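Local coordinates for ABC-type phosphate transport system, periplasmic component (PDB 4ECF), which binds phosphate and probably delivers it, as the solute-binding PstS component, to an ABC transporter that imports it across the cytoplasmic membrane, at residues Gln15-Ala20 and Leu240-Pro245; Asp59-Glu64 and Trp205-Leu210; Ala70-Asp75 and Tyr211-Pro216; Leu124-Gln129 and Lys148-Gln153. One frame throughout, in Å; residues are numbered along the deposited sequence.

Contact 1: residues Gln15-Ala20 and Leu240-Pro245; sequences QPLVEA and LGYLSP. With EDO (1,2-ethanediol), chain I.
The hydroxyl of Tyr242 is gripped by backbone at the start of helix 15-28: Leu17 N gives Tyr242 OH a weak, bent hydrogen bond (3.3 Å, 144° at the hydrogen), and the same oxygen bonds to the carbonyl of Ala13. Leu17 swings its CG anti to its own backbone nitrogen (chi1 175°), which lays CD2 over the centre of the Tyr242 ring, 4.3 Å from the centroid, as a CH-pi contact. Leu240 CD1 packs tightly on Ala20 CB at 3.5 Å. One helical turn apart, Gln15 NE2 donates to Glu19 OE2 at 3.0 Å, from above the carboxylate plane, while Glu19 OE1 takes a bond from ethanediol O2. A leucine in place of Gln15 would probably leave Glu19 OE2 without this amide donor and its carboxylate freer to turn. Gly241, with positive phi, ends helix 230-239 in a Schellman motif; Leu17 and Tyr242 both rest on Val237 of that helix and Ala79 of strand 73-87.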
loop_
_atom_site.group_PDB
_atom_site.type_symbol
_atom_site.label_atom_id
_atom_site.label_comp_id
_atom_site.label_asym_id
_atom_site.label_seq_id
_atom_site.Cartn_x
_atom_site.Cartn_y
_atom_site.Cartn_z
ATOM N N GLN A 15 -3.078 6.956 1.458
ATOM C CA GLN A 15 -3.459 8.116 2.219
ATOM C C GLN A 15 -2.495 9.296 2.006
ATOM O O GLN A 15 -2.937 10.450 1.842
ATOM C CB GLN A 15 -3.577 7.758 3.689
ATOM C CG GLN A 15 -4.199 8.867 4.527
ATOM C CD GLN A 15 -4.441 8.448 5.963
ATOM O OE1 GLN A 15 -4.373 7.265 6.305
ATOM N NE2 GLN A 15 -4.764 9.432 6.811
ATOM N N PRO A 16 -1.176 9.056 2.022
ATOM C CA PRO A 16 -0.281 10.231 1.887
ATOM C C PRO A 16 -0.456 10.953 0.556
ATOM O O PRO A 16 -0.380 12.197 0.505
ATOM C CB PRO A 16 1.132 9.608 2.011
ATOM C CG PRO A 16 0.917 8.311 2.750
ATOM C CD PRO A 16 -0.424 7.817 2.321
ATOM N N LEU A 17 -0.643 10.204 -0.516
ATOM C CA LEU A 17 -0.849 10.839 -1.833
ATOM C C LEU A 17 -2.205 11.605 -1.888
ATOM O O LEU A 17 -2.293 12.741 -2.421
ATOM C CB LEU A 17 -0.809 9.805 -2.959
ATOM C CG LEU A 17 -1.125 10.297 -4.363
ATOM C CD1 LEU A 17 -0.193 11.455 -4.755
ATOM C CD2 LEU A 17 -1.036 9.131 -5.368
ATOM N N VAL A 18 -3.251 11.007 -1.347
ATOM C CA VAL A 18 -4.579 11.648 -1.333
ATOM C C VAL A 18 -4.570 12.916 -0.473
ATOM O O VAL A 18 -5.101 13.947 -0.847
ATOM C CB VAL A 18 -5.721 10.655 -1.003
ATOM C CG1 VAL A 18 -7.044 11.401 -1.050
ATOM C CG2 VAL A 18 -5.709 9.475 -1.987
ATOM N N GLU A 19 -3.894 12.863 0.664
ATOM C CA GLU A 19 -3.769 14.028 1.513
ATOM C C GLU A 19 -2.971 15.144 0.822
ATOM O O GLU A 19 -3.315 16.325 0.884
ATOM C CB GLU A 19 -3.102 13.671 2.843
ATOM C CG GLU A 19 -4.010 12.875 3.727
ATOM C CD GLU A 19 -3.389 12.496 5.046
ATOM O OE1 GLU A 19 -2.145 12.466 5.116
ATOM O OE2 GLU A 19 -4.166 12.210 5.986
ATOM N N ALA A 20 -1.838 14.782 0.213
ATOM C CA ALA A 20 -1.001 15.806 -0.444
ATOM C C ALA A 20 -1.700 16.423 -1.657
ATOM O O ALA A 20 -1.692 17.663 -1.828
ATOM C CB ALA A 20 0.372 15.253 -0.826
ATOM N N LEU A 240 6.303 11.493 -3.735
ATOM C CA LEU A 240 5.893 10.822 -2.521
ATOM C C LEU A 240 6.207 9.321 -2.505
ATOM O O LEU A 240 5.790 8.612 -1.600
ATOM C CB LEU A 240 4.386 11.084 -2.274
ATOM C CG LEU A 240 4.046 12.523 -1.876
ATOM C CD1 LEU A 240 2.551 12.780 -1.958
ATOM C CD2 LEU A 240 4.557 12.806 -0.467
ATOM N N GLY A 241 6.901 8.823 -3.524
ATOM C CA GLY A 241 7.358 7.456 -3.515
ATOM C C GLY A 241 6.585 6.479 -4.367
ATOM O O GLY A 241 6.993 5.336 -4.482
ATOM N N TYR A 242 5.506 6.938 -5.005
ATOM C CA TYR A 242 4.703 6.093 -5.851
ATOM C C TYR A 242 5.235 6.130 -7.274
ATOM O O TYR A 242 6.066 6.993 -7.623
ATOM C CB TYR A 242 3.252 6.622 -5.888
ATOM C CG TYR A 242 2.578 6.737 -4.551
ATOM C CD1 TYR A 242 2.725 7.880 -3.768
ATOM C CD2 TYR A 242 1.770 5.721 -4.071
ATOM C CE1 TYR A 242 2.109 8.007 -2.545
ATOM C CE2 TYR A 242 1.139 5.844 -2.859
ATOM C CZ TYR A 242 1.282 6.987 -2.095
ATOM O OH TYR A 242 0.666 7.145 -0.890
ATOM N N LEU A 243 4.730 5.225 -8.095
ATOM C CA LEU A 243 4.978 5.228 -9.531
ATOM C C LEU A 243 3.726 5.713 -10.237
ATOM O O LEU A 243 2.600 5.335 -9.901
ATOM C CB LEU A 243 5.369 3.824 -10.027
ATOM C CG LEU A 243 6.723 3.304 -9.594
ATOM C CD1 LEU A 243 6.725 2.811 -8.162
ATOM C CD2 LEU A 243 7.171 2.171 -10.468
ATOM N N SER A 244 3.898 6.628 -11.207
ATOM C CA SER A 244 2.830 6.923 -12.138
ATOM C C SER A 244 2.633 5.673 -12.994
ATOM O O SER A 244 3.608 5.056 -13.400
ATOM C CB SER A 244 3.185 8.111 -13.035
ATOM O OG SER A 244 2.184 8.226 -14.024
ATOM N N PRO A 245 1.383 5.297 -13.307
ATOM C CA PRO A 245 1.210 4.068 -14.097
ATOM C C PRO A 245 1.935 4.023 -15.451
ATOM O O PRO A 245 2.363 2.952 -15.859
ATOM C CB PRO A 245 -0.330 3.979 -14.234
ATOM C CG PRO A 245 -0.819 4.643 -12.990
ATOM C CD PRO A 245 0.063 5.847 -12.916
HETATM C C1 EDO I . -1.027 9.509 7.549
HETATM O O1 EDO I . 0.029 8.880 8.287
HETATM C C2 EDO I . -0.719 9.425 6.060
HETATM O O2 EDO I . -0.168 10.660 5.578
#

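Contact 2: residues Asp59-Glu64 and Trp205-Leu210; sequences DLFAGE and WSYEHL
Asp59 O takes two bonds: Ser206 OG donates to it in the carbonyl plane, on a lone pair, at 3.0 Å, and water 1 donates to Asp59 O at 2.9 Å. The water sits at the edge of the His209 ring, bonded to NE2 at 2.8 Å, and accepts weakly from Tyr207 N, so it ties loop to strand. His209 is wedged between loop groups. Leu60 O stands over one face, and the ring presents its edge to Phe61 in a T-shaped stack (centroids 4.5 Å apart, planes at 73°) that puts CE1 above the centre of the Phe61 ring. Phe61 CE1 also meets Tyr207 CD2 at 3.9 Å. A serine in place of Phe61 would probably open a gap beside His209 CE1 and leave the imidazole edge without its aromatic partner. Further out, Asp75 bonds His209 ND1 and fixes the ring's rotation, while Glu64 OE2 takes the Phe61 N-H at 2.9 Å. Ser11 OG bonds Asp59 OD1. The side chains of Asp59 and Glu208 run side by side, with Asp59 OD1 2.6 Å from Glu208 OE1. Asp59 OD2 lies close to the bound phosphate, consistent with the aspartate that PstS-type binding proteins place in the cleft between their two lobes.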
loop_
_atom_site.group_PDB
_atom_site.type_symbol
_atom_site.label_atom_id
_atom_site.label_comp_id
_atom_site.label_asym_id
_atom_site.label_seq_id
_atom_site.Cartn_x
_atom_site.Cartn_y
_atom_site.Cartn_z
ATOM N N ASP A 59 -6.013 -0.235 -2.296
ATOM C CA ASP A 59 -4.864 -0.890 -2.957
ATOM C C ASP A 59 -5.240 -2.096 -3.772
ATOM O O ASP A 59 -4.367 -2.706 -4.411
ATOM C CB ASP A 59 -3.802 -1.370 -1.917
ATOM C CG ASP A 59 -3.539 -0.369 -0.846
ATOM O OD1 ASP A 59 -3.377 0.818 -1.140
ATOM O OD2 ASP A 59 -3.415 -0.803 0.331
ATOM N N LEU A 60 -6.508 -2.477 -3.741
ATOM C CA LEU A 60 -6.994 -3.689 -4.391
ATOM C C LEU A 60 -8.108 -3.368 -5.400
ATOM O O LEU A 60 -8.854 -2.374 -5.260
ATOM C CB LEU A 60 -7.536 -4.693 -3.362
ATOM C CG LEU A 60 -6.577 -5.089 -2.243
ATOM C CD1 LEU A 60 -7.281 -6.036 -1.251
ATOM C CD2 LEU A 60 -5.261 -5.701 -2.796
ATOM N N PHE A 61 -8.283 -4.227 -6.388
ATOM C CA PHE A 61 -9.523 -4.191 -7.184
ATOM C C PHE A 61 -10.715 -4.527 -6.284
ATOM O O PHE A 61 -10.584 -5.391 -5.381
ATOM C CB PHE A 61 -9.425 -5.134 -8.387
ATOM C CG PHE A 61 -8.507 -4.629 -9.466
ATOM C CD1 PHE A 61 -7.133 -4.821 -9.385
ATOM C CD2 PHE A 61 -9.004 -3.967 -10.560
ATOM C CE1 PHE A 61 -6.285 -4.368 -10.379
ATOM C CE2 PHE A 61 -8.159 -3.498 -11.562
ATOM C CZ PHE A 61 -6.796 -3.722 -11.470
ATOM N N ALA A 62 -11.867 -3.886 -6.534
ATOM C CA ALA A 62 -13.017 -4.024 -5.648
ATOM C C ALA A 62 -13.457 -5.478 -5.491
ATOM O O ALA A 62 -13.763 -5.938 -4.353
ATOM C CB ALA A 62 -14.172 -3.164 -6.112
ATOM N N GLY A 63 -13.406 -6.218 -6.601
ATOM C CA GLY A 63 -13.754 -7.651 -6.612
ATOM C C GLY A 63 -12.895 -8.602 -5.789
ATOM O O GLY A 63 -13.306 -9.754 -5.573
ATOM N N GLU A 64 -11.722 -8.148 -5.338
ATOM C CA GLU A 64 -10.832 -8.921 -4.457
ATOM C C GLU A 64 -11.338 -9.080 -3.022
ATOM O O GLU A 64 -10.840 -9.921 -2.294
ATOM C CB GLU A 64 -9.420 -8.312 -4.454
ATOM C CG GLU A 64 -8.763 -8.325 -5.833
ATOM C CD GLU A 64 -7.332 -7.848 -5.786
ATOM O OE1 GLU A 64 -6.542 -8.467 -5.039
ATOM O OE2 GLU A 64 -6.998 -6.832 -6.438
ATOM N N TRP A 205 3.856 -5.132 -5.171
ATOM C CA TRP A 205 3.369 -3.820 -5.553
ATOM C C TRP A 205 1.926 -4.005 -5.915
ATOM O O TRP A 205 1.472 -5.137 -6.230
ATOM C CB TRP A 205 4.159 -3.183 -6.697
ATOM C CG TRP A 205 4.218 -3.985 -7.966
ATOM C CD1 TRP A 205 5.245 -4.799 -8.407
ATOM C CD2 TRP A 205 3.252 -3.947 -9.040
ATOM N NE1 TRP A 205 4.958 -5.315 -9.642
ATOM C CE2 TRP A 205 3.760 -4.844 -10.082
ATOM C CE3 TRP A 205 2.009 -3.327 -9.219
ATOM C CZ2 TRP A 205 3.072 -5.052 -11.264
ATOM C CZ3 TRP A 205 1.335 -3.547 -10.434
ATOM C CH2 TRP A 205 1.863 -4.403 -11.421
ATOM N N SER A 206 1.172 -2.923 -5.886
ATOM C CA SER A 206 -0.205 -2.968 -6.394
ATOM C C SER A 206 -0.589 -1.653 -7.059
ATOM O O SER A 206 0.084 -0.646 -6.877
ATOM C CB SER A 206 -1.219 -3.300 -5.298
ATOM O OG SER A 206 -1.421 -2.198 -4.425
ATOM N N TYR A 207 -1.720 -1.674 -7.760
ATOM C CA TYR A 207 -2.307 -0.461 -8.294
ATOM C C TYR A 207 -3.068 0.226 -7.155
ATOM O O TYR A 207 -3.594 -0.432 -6.260
ATOM C CB TYR A 207 -3.266 -0.747 -9.468
ATOM C CG TYR A 207 -2.580 -1.392 -10.663
ATOM C CD1 TYR A 207 -1.796 -0.648 -11.545
ATOM C CD2 TYR A 207 -2.723 -2.756 -10.899
ATOM C CE1 TYR A 207 -1.160 -1.261 -12.641
ATOM C CE2 TYR A 207 -2.086 -3.370 -11.981
ATOM C CZ TYR A 207 -1.328 -2.588 -12.866
ATOM O OH TYR A 207 -0.685 -3.195 -13.962
ATOM N N GLU A 208 -3.037 1.548 -7.185
ATOM C CA GLU A 208 -3.797 2.415 -6.262
ATOM C C GLU A 208 -5.045 2.915 -6.940
ATOM O O GLU A 208 -4.992 3.441 -8.080
ATOM C CB GLU A 208 -2.952 3.601 -5.832
ATOM C CG GLU A 208 -1.705 3.226 -5.037
ATOM C CD GLU A 208 -1.990 2.749 -3.631
ATOM O OE1 GLU A 208 -2.799 1.791 -3.466
ATOM O OE2 GLU A 208 -1.384 3.342 -2.719
ATOM N N HIS A 209 -6.183 2.792 -6.234
ATOM C CA HIS A 209 -7.516 3.037 -6.802
ATOM C C HIS A 209 -8.277 4.087 -6.016
ATOM O O HIS A 209 -8.258 4.060 -4.757
ATOM C CB HIS A 209 -8.352 1.776 -6.735
ATOM C CG HIS A 209 -7.757 0.580 -7.401
ATOM N ND1 HIS A 209 -8.230 0.081 -8.566
ATOM C CD2 HIS A 209 -6.811 -0.304 -6.939
ATOM C CE1 HIS A 209 -7.560 -1.076 -8.863
ATOM N NE2 HIS A 209 -6.670 -1.293 -7.866
ATOM N N LEU A 210 -8.958 4.981 -6.727
ATOM C CA LEU A 210 -9.928 5.922 -6.112
ATOM C C LEU A 210 -11.302 5.493 -6.620
ATOM O O LEU A 210 -11.657 5.816 -7.738
ATOM C CB LEU A 210 -9.629 7.367 -6.482
ATOM C CG LEU A 210 -8.253 7.922 -6.064
ATOM C CD1 LEU A 210 -8.117 9.378 -6.455
ATOM C CD2 LEU A 210 -8.014 7.749 -4.576
HETATM O O HOH W 1 -4.656 -3.117 -7.227
#

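Contact 3: residues Ala70-Asp75 and Tyr211-Pro216; sequences ARQLVD and YTKGHP
Leu73 and Val74 pair with Lys213 and Thr212 in an antiparallel ladder, where strand 73-87 meets the end of strand 205-213 in the main sheet. Both bonds of the hydrogen-bonded pair Val74-Thr212 are nearly straight: Val74 N to Thr212 O is 2.8 Å (166° at the hydrogen) and Thr212 N to Val74 O is 3.1 Å (169°). On the close-packed side, the Asp75 carboxylate lies almost flat over one face of the Tyr211 ring, planes 12° apart, with Asp75 OD1 3.5 Å from Tyr211 CZ. Both groups are anchored elsewhere, Asp75 OD1 by His209 and Tyr211 OH by Ala62 N. Leu73 CB touches Tyr211 CD1 at 3.8 Å, and the Leu73 side chain reaches Ile48 of helix 41-50. The outer end is slacker. Gly214 N reaches Gln72 O at 3.3 Å, and exposed Lys213 NZ gives Gln72 OE1 a weak bond and has its stronger partner in Gln49 O. Val74 CG2 sits over a face of the exposed His215 ring. Yet the turn itself is held firmly: Thr212 OG1 donates to Gly214 O at 2.7 Å, nearly along the C=O axis.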
loop_
_atom_site.group_PDB
_atom_site.type_symbol
_atom_site.label_atom_id
_atom_site.label_comp_id
_atom_site.label_asym_id
_atom_site.label_seq_id
_atom_site.Cartn_x
_atom_site.Cartn_y
_atom_site.Cartn_z
ATOM N N ALA A 70 -18.492 -5.181 -7.130
ATOM C CA ALA A 70 -17.650 -4.322 -7.972
ATOM C C ALA A 70 -18.429 -3.603 -9.086
ATOM O O ALA A 70 -18.036 -2.506 -9.527
ATOM C CB ALA A 70 -16.513 -5.145 -8.565
ATOM N N ARG A 71 -19.553 -4.180 -9.513
ATOM C CA ARG A 71 -20.291 -3.619 -10.656
ATOM C C ARG A 71 -21.075 -2.318 -10.351
ATOM O O ARG A 71 -21.511 -1.654 -11.275
ATOM C CB ARG A 71 -21.218 -4.672 -11.274
ATOM C CG ARG A 71 -20.461 -5.771 -12.015
ATOM C CD ARG A 71 -21.185 -6.210 -13.286
ATOM N NE ARG A 71 -22.203 -7.238 -13.042
ATOM C CZ ARG A 71 -23.251 -7.483 -13.833
ATOM N NH1 ARG A 71 -23.461 -6.767 -14.936
ATOM N NH2 ARG A 71 -24.107 -8.449 -13.513
ATOM N N GLN A 72 -21.255 -1.954 -9.089
ATOM C CA GLN A 72 -21.862 -0.683 -8.755
ATOM C C GLN A 72 -20.798 0.415 -8.473
ATOM O O GLN A 72 -21.133 1.588 -8.287
ATOM C CB GLN A 72 -22.893 -0.823 -7.621
ATOM C CG GLN A 72 -22.348 -1.138 -6.234
ATOM C CD GLN A 72 -23.388 -0.954 -5.113
ATOM O OE1 GLN A 72 -23.165 -0.205 -4.146
ATOM N NE2 GLN A 72 -24.525 -1.635 -5.245
ATOM N N LEU A 73 -19.526 0.025 -8.474
ATOM C CA LEU A 73 -18.449 0.961 -8.258
ATOM C C LEU A 73 -17.784 1.263 -9.572
ATOM O O LEU A 73 -17.850 0.471 -10.516
ATOM C CB LEU A 73 -17.435 0.400 -7.266
ATOM C CG LEU A 73 -17.989 -0.017 -5.902
ATOM C CD1 LEU A 73 -16.897 -0.606 -4.988
ATOM C CD2 LEU A 73 -18.682 1.161 -5.253
ATOM N N VAL A 74 -17.147 2.433 -9.626
ATOM C CA VAL A 74 -16.356 2.854 -10.780
ATOM C C VAL A 74 -14.896 3.055 -10.346
ATOM O O VAL A 74 -14.599 3.860 -9.471
ATOM C CB VAL A 74 -16.876 4.132 -11.439
ATOM C CG1 VAL A 74 -16.015 4.532 -12.629
ATOM C CG2 VAL A 74 -18.335 3.923 -11.889
ATOM N N ASP A 75 -14.013 2.299 -10.981
ATOM C CA ASP A 75 -12.584 2.319 -10.734
ATOM C C ASP A 75 -11.907 3.542 -11.343
ATOM O O ASP A 75 -12.297 4.015 -12.426
ATOM C CB ASP A 75 -11.969 1.012 -11.299
ATOM C CG ASP A 75 -10.559 0.754 -10.798
ATOM O OD1 ASP A 75 -10.164 1.404 -9.812
ATOM O OD2 ASP A 75 -9.861 -0.102 -11.392
ATOM N N TYR A 211 -11.990 4.628 -5.909
ATOM C CA TYR A 211 -13.305 4.180 -6.292
ATOM C C TYR A 211 -14.388 5.169 -5.951
ATOM O O TYR A 211 -14.378 5.765 -4.853
ATOM C CB TYR A 211 -13.615 2.852 -5.562
ATOM C CG TYR A 211 -13.085 1.625 -6.294
ATOM C CD1 TYR A 211 -13.750 1.117 -7.424
ATOM C CD2 TYR A 211 -11.888 1.019 -5.913
ATOM C CE1 TYR A 211 -13.265 -0.008 -8.086
ATOM C CE2 TYR A 211 -11.394 -0.118 -6.581
ATOM C CZ TYR A 211 -12.051 -0.609 -7.670
ATOM O OH TYR A 211 -11.570 -1.741 -8.335
ATOM N N THR A 212 -15.365 5.248 -6.861
ATOM C CA THR A 212 -16.617 5.996 -6.646
ATOM C C THR A 212 -17.839 5.092 -6.817
ATOM O O THR A 212 -17.759 4.010 -7.391
ATOM C CB THR A 212 -16.703 7.222 -7.570
ATOM O OG1 THR A 212 -16.742 6.788 -8.931
ATOM C CG2 THR A 212 -15.483 8.211 -7.303
ATOM N N LYS A 213 -18.946 5.514 -6.208
ATOM C CA LYS A 213 -20.248 4.837 -6.379
ATOM C C LYS A 213 -20.966 5.522 -7.499
ATOM O O LYS A 213 -21.445 6.658 -7.356
ATOM C CB LYS A 213 -21.071 4.893 -5.098
ATOM C CG LYS A 213 -22.293 3.939 -5.134
ATOM C CD LYS A 213 -22.919 3.785 -3.762
ATOM C CE LYS A 213 -24.192 2.950 -3.889
ATOM N NZ LYS A 213 -24.562 2.263 -2.630
ATOM N N GLY A 214 -20.975 4.855 -8.641
ATOM C CA GLY A 214 -21.422 5.450 -9.900
ATOM C C GLY A 214 -20.370 6.348 -10.463
ATOM O O GLY A 214 -19.294 6.531 -9.868
ATOM N N HIS A 215 -20.649 6.913 -11.646
ATOM C CA HIS A 215 -19.738 7.856 -12.227
ATOM C C HIS A 215 -19.822 9.137 -11.430
ATOM O O HIS A 215 -20.913 9.628 -11.104
ATOM C CB HIS A 215 -20.014 8.069 -13.733
ATOM C CG HIS A 215 -20.014 6.766 -14.537
ATOM N ND1 HIS A 215 -18.887 6.209 -15.042
ATOM C CD2 HIS A 215 -21.041 5.860 -14.795
ATOM C CE1 HIS A 215 -19.183 5.044 -15.649
ATOM N NE2 HIS A 215 -20.491 4.807 -15.492
ATOM N N PRO A 216 -18.678 9.698 -11.072
ATOM C CA PRO A 216 -18.712 10.867 -10.178
ATOM C C PRO A 216 -19.031 12.198 -10.867
ATOM O O PRO A 216 -18.887 12.323 -12.081
ATOM C CB PRO A 216 -17.269 10.929 -9.654
ATOM C CG PRO A 216 -16.487 10.385 -10.768
ATOM C CD PRO A 216 -17.296 9.237 -11.317
#

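Contact 4: residues Leu124-Gln129 and Lys148-Gln153; sequences LINRAQ and KTAQEQ. With PO4 (phosphate ion), chain B.
Water replaces direct strand pairing at each end of this short parallel ladder: water 2 links Leu124 O (2.6 Å) to Gln151 N (2.9 Å), and water 3 joins Ala128 N to Gln153 O. Between them the backbones bond directly, Asn126 N to Gln151 O at 2.9 Å and almost straight (176°), and Gln153 N to Asn126 O at 3.0 Å. Ala150 CB lies against Leu124 CB. It is also 3.2 Å from Asn126 OD1 to Ala150 CB; Asn126 ND2 bonds Tyr172 OH. On the other face Ile125 runs alongside Gln151, and its CG2 meets Gln153 CG. With helix 132-140, the strands form a beta-alpha-beta unit. Arg127 bends at chi2 (-79°) and chi3 (-51°) to reach the phosphate, with NH2 bonding O3 in the guanidinium plane at 2.8 Å and NH1 bonding O1 more weakly. Thr12, Ala13, Thr41, Ser131, Gly132 and Thr133 complete the grip. Water 3 takes up Arg127 NE while NH1 and NH2 both turn to the anion, whose charge the guanidinium probably offsets.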
loop_
_atom_site.group_PDB
_atom_site.type_symbol
_atom_site.label_atom_id
_atom_site.label_comp_id
_atom_site.label_asym_id
_atom_site.label_seq_id
_atom_site.Cartn_x
_atom_site.Cartn_y
_atom_site.Cartn_z
ATOM N N LEU A 124 6.845 -10.986 14.892
ATOM C CA LEU A 124 6.042 -10.667 13.718
ATOM C C LEU A 124 5.056 -9.577 14.082
ATOM O O LEU A 124 4.386 -9.634 15.130
ATOM C CB LEU A 124 5.280 -11.915 13.208
ATOM C CG LEU A 124 6.137 -13.103 12.787
ATOM C CD1 LEU A 124 5.225 -14.274 12.431
ATOM C CD2 LEU A 124 7.101 -12.755 11.660
ATOM N N ILE A 125 4.969 -8.579 13.205
ATOM C CA ILE A 125 3.949 -7.540 13.307
ATOM C C ILE A 125 3.123 -7.577 12.025
ATOM O O ILE A 125 3.666 -7.492 10.933
ATOM C CB ILE A 125 4.595 -6.146 13.505
ATOM C CG1 ILE A 125 5.564 -6.148 14.698
ATOM C CG2 ILE A 125 3.518 -5.073 13.645
ATOM C CD1 ILE A 125 4.905 -6.266 16.039
ATOM N N ASN A 126 1.814 -7.741 12.153
ATOM C CA ASN A 126 0.939 -7.821 10.985
ATOM C C ASN A 126 -0.018 -6.652 10.959
ATOM O O ASN A 126 -0.259 -5.985 11.982
ATOM C CB ASN A 126 0.126 -9.128 11.010
ATOM C CG ASN A 126 0.893 -10.282 10.419
ATOM O OD1 ASN A 126 1.073 -11.300 11.077
ATOM N ND2 ASN A 126 1.304 -10.153 9.184
ATOM N N ARG A 127 -0.577 -6.383 9.776
ATOM C CA ARG A 127 -1.758 -5.581 9.726
ATOM C C ARG A 127 -2.975 -6.470 9.903
ATOM O O ARG A 127 -2.917 -7.697 9.701
ATOM C CB ARG A 127 -1.833 -4.845 8.375
ATOM C CG ARG A 127 -0.741 -3.808 8.160
ATOM C CD ARG A 127 -0.995 -2.469 8.874
ATOM N NE ARG A 127 -2.333 -2.001 8.533
ATOM C CZ ARG A 127 -2.634 -1.415 7.383
ATOM N NH1 ARG A 127 -1.687 -1.172 6.487
ATOM N NH2 ARG A 127 -3.877 -1.104 7.121
ATOM N N ALA A 128 -4.101 -5.837 10.215
ATOM C CA ALA A 128 -5.377 -6.523 10.282
ATOM C C ALA A 128 -5.896 -6.954 8.921
ATOM O O ALA A 128 -5.596 -6.344 7.890
ATOM C CB ALA A 128 -6.402 -5.650 10.983
ATOM N N GLN A 129 -6.692 -8.023 8.921
ATOM C CA GLN A 129 -7.391 -8.502 7.739
ATOM C C GLN A 129 -8.206 -7.364 7.135
ATOM O O GLN A 129 -8.805 -6.574 7.867
ATOM C CB GLN A 129 -8.339 -9.665 8.078
ATOM C CG GLN A 129 -7.630 -10.976 8.334
ATOM C CD GLN A 129 -6.961 -11.527 7.089
ATOM O OE1 GLN A 129 -7.348 -11.201 5.959
ATOM N NE2 GLN A 129 -5.945 -12.365 7.291
ATOM N N LYS A 148 1.509 -16.606 10.411
ATOM C CA LYS A 148 1.350 -16.996 11.786
ATOM C C LYS A 148 0.594 -15.856 12.534
ATOM O O LYS A 148 0.840 -14.699 12.279
ATOM C CB LYS A 148 2.771 -17.156 12.360
ATOM C CG LYS A 148 2.870 -17.573 13.834
ATOM C CD LYS A 148 4.326 -17.543 14.302
ATOM C CE LYS A 148 4.517 -17.548 15.816
ATOM N NZ LYS A 148 5.974 -17.682 16.181
ATOM N N THR A 149 -0.320 -16.198 13.445
ATOM C CA THR A 149 -0.962 -15.228 14.354
ATOM C C THR A 149 0.085 -14.379 15.106
ATOM O O THR A 149 0.996 -14.933 15.741
ATOM C CB THR A 149 -1.852 -15.991 15.372
ATOM O OG1 THR A 149 -2.873 -16.680 14.643
ATOM C CG2 THR A 149 -2.501 -15.042 16.411
ATOM N N ALA A 150 -0.083 -13.050 15.048
ATOM C CA ALA A 150 0.926 -12.048 15.468
ATOM C C ALA A 150 0.191 -10.862 16.105
ATOM O O ALA A 150 -1.015 -10.665 15.879
ATOM C CB ALA A 150 1.721 -11.497 14.250
ATOM N N GLN A 151 0.955 -10.025 16.794
ATOM C CA GLN A 151 0.534 -8.653 17.119
ATOM C C GLN A 151 0.062 -7.950 15.834
ATOM O O GLN A 151 0.763 -8.003 14.818
ATOM C CB GLN A 151 1.728 -7.875 17.702
ATOM C CG GLN A 151 1.386 -6.468 18.197
ATOM C CD GLN A 151 2.602 -5.693 18.691
ATOM O OE1 GLN A 151 3.654 -6.269 18.989
ATOM N NE2 GLN A 151 2.455 -4.377 18.786
ATOM N N GLU A 152 -1.105 -7.299 15.890
ATOM C CA GLU A 152 -1.647 -6.534 14.736
ATOM C C GLU A 152 -1.762 -5.045 15.027
ATOM O O GLU A 152 -1.989 -4.621 16.171
ATOM C CB GLU A 152 -3.003 -7.075 14.255
ATOM C CG GLU A 152 -2.858 -8.405 13.526
ATOM C CD GLU A 152 -4.147 -9.129 13.169
ATOM O OE1 GLU A 152 -5.272 -8.662 13.485
ATOM O OE2 GLU A 152 -4.011 -10.223 12.556
ATOM N N GLN A 153 -1.607 -4.254 13.971
ATOM C CA GLN A 153 -1.650 -2.794 14.066
ATOM C C GLN A 153 -2.641 -2.328 13.016
ATOM O O GLN A 153 -2.876 -3.049 12.057
ATOM C CB GLN A 153 -0.268 -2.197 13.842
ATOM C CG GLN A 153 0.814 -2.690 14.787
ATOM C CD GLN A 153 0.537 -2.419 16.250
ATOM O OE1 GLN A 153 0.826 -3.260 17.094
ATOM N NE2 GLN A 153 0.013 -1.243 16.565
HETATM P P PO4 B . -3.856 -0.498 3.597
HETATM O O1 PO4 B . -2.845 -1.579 3.960
HETATM O O2 PO4 B . -5.110 -1.035 3.008
HETATM O O3 PO4 B . -4.133 0.431 4.746
HETATM O O4 PO4 B . -3.190 0.461 2.493
HETATM O O HOH W 2 3.693 -10.747 17.372
HETATM O O HOH W 3 -4.803 -3.133 9.772
HETATM O O HOH W 4 -7.217 -9.473 11.474
#

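Contacts 2 and 3 lie side by side along strand 205-213, centres about 13 Å apart, and their segments alternate in the chain; the strand meets loop 59-64 and then the start of strand 73-87. Contact 1 joins the earliest and latest segments and encloses the others in sequence; its centre is about 14 Å from that of contact 2, which it touches. Contact 4 lies between the halves of the other three in sequence, its centre about 25 Å from that of contact 1 across the chain's centre and about 31 Å from that of contact 3. Asp59 of contact 2, from a loop at the end of strand 55-58, and Arg127 of contact 4, from strand 123-127, both reach the phosphate, consistent with the two-lobed cleft of periplasmic binding proteins.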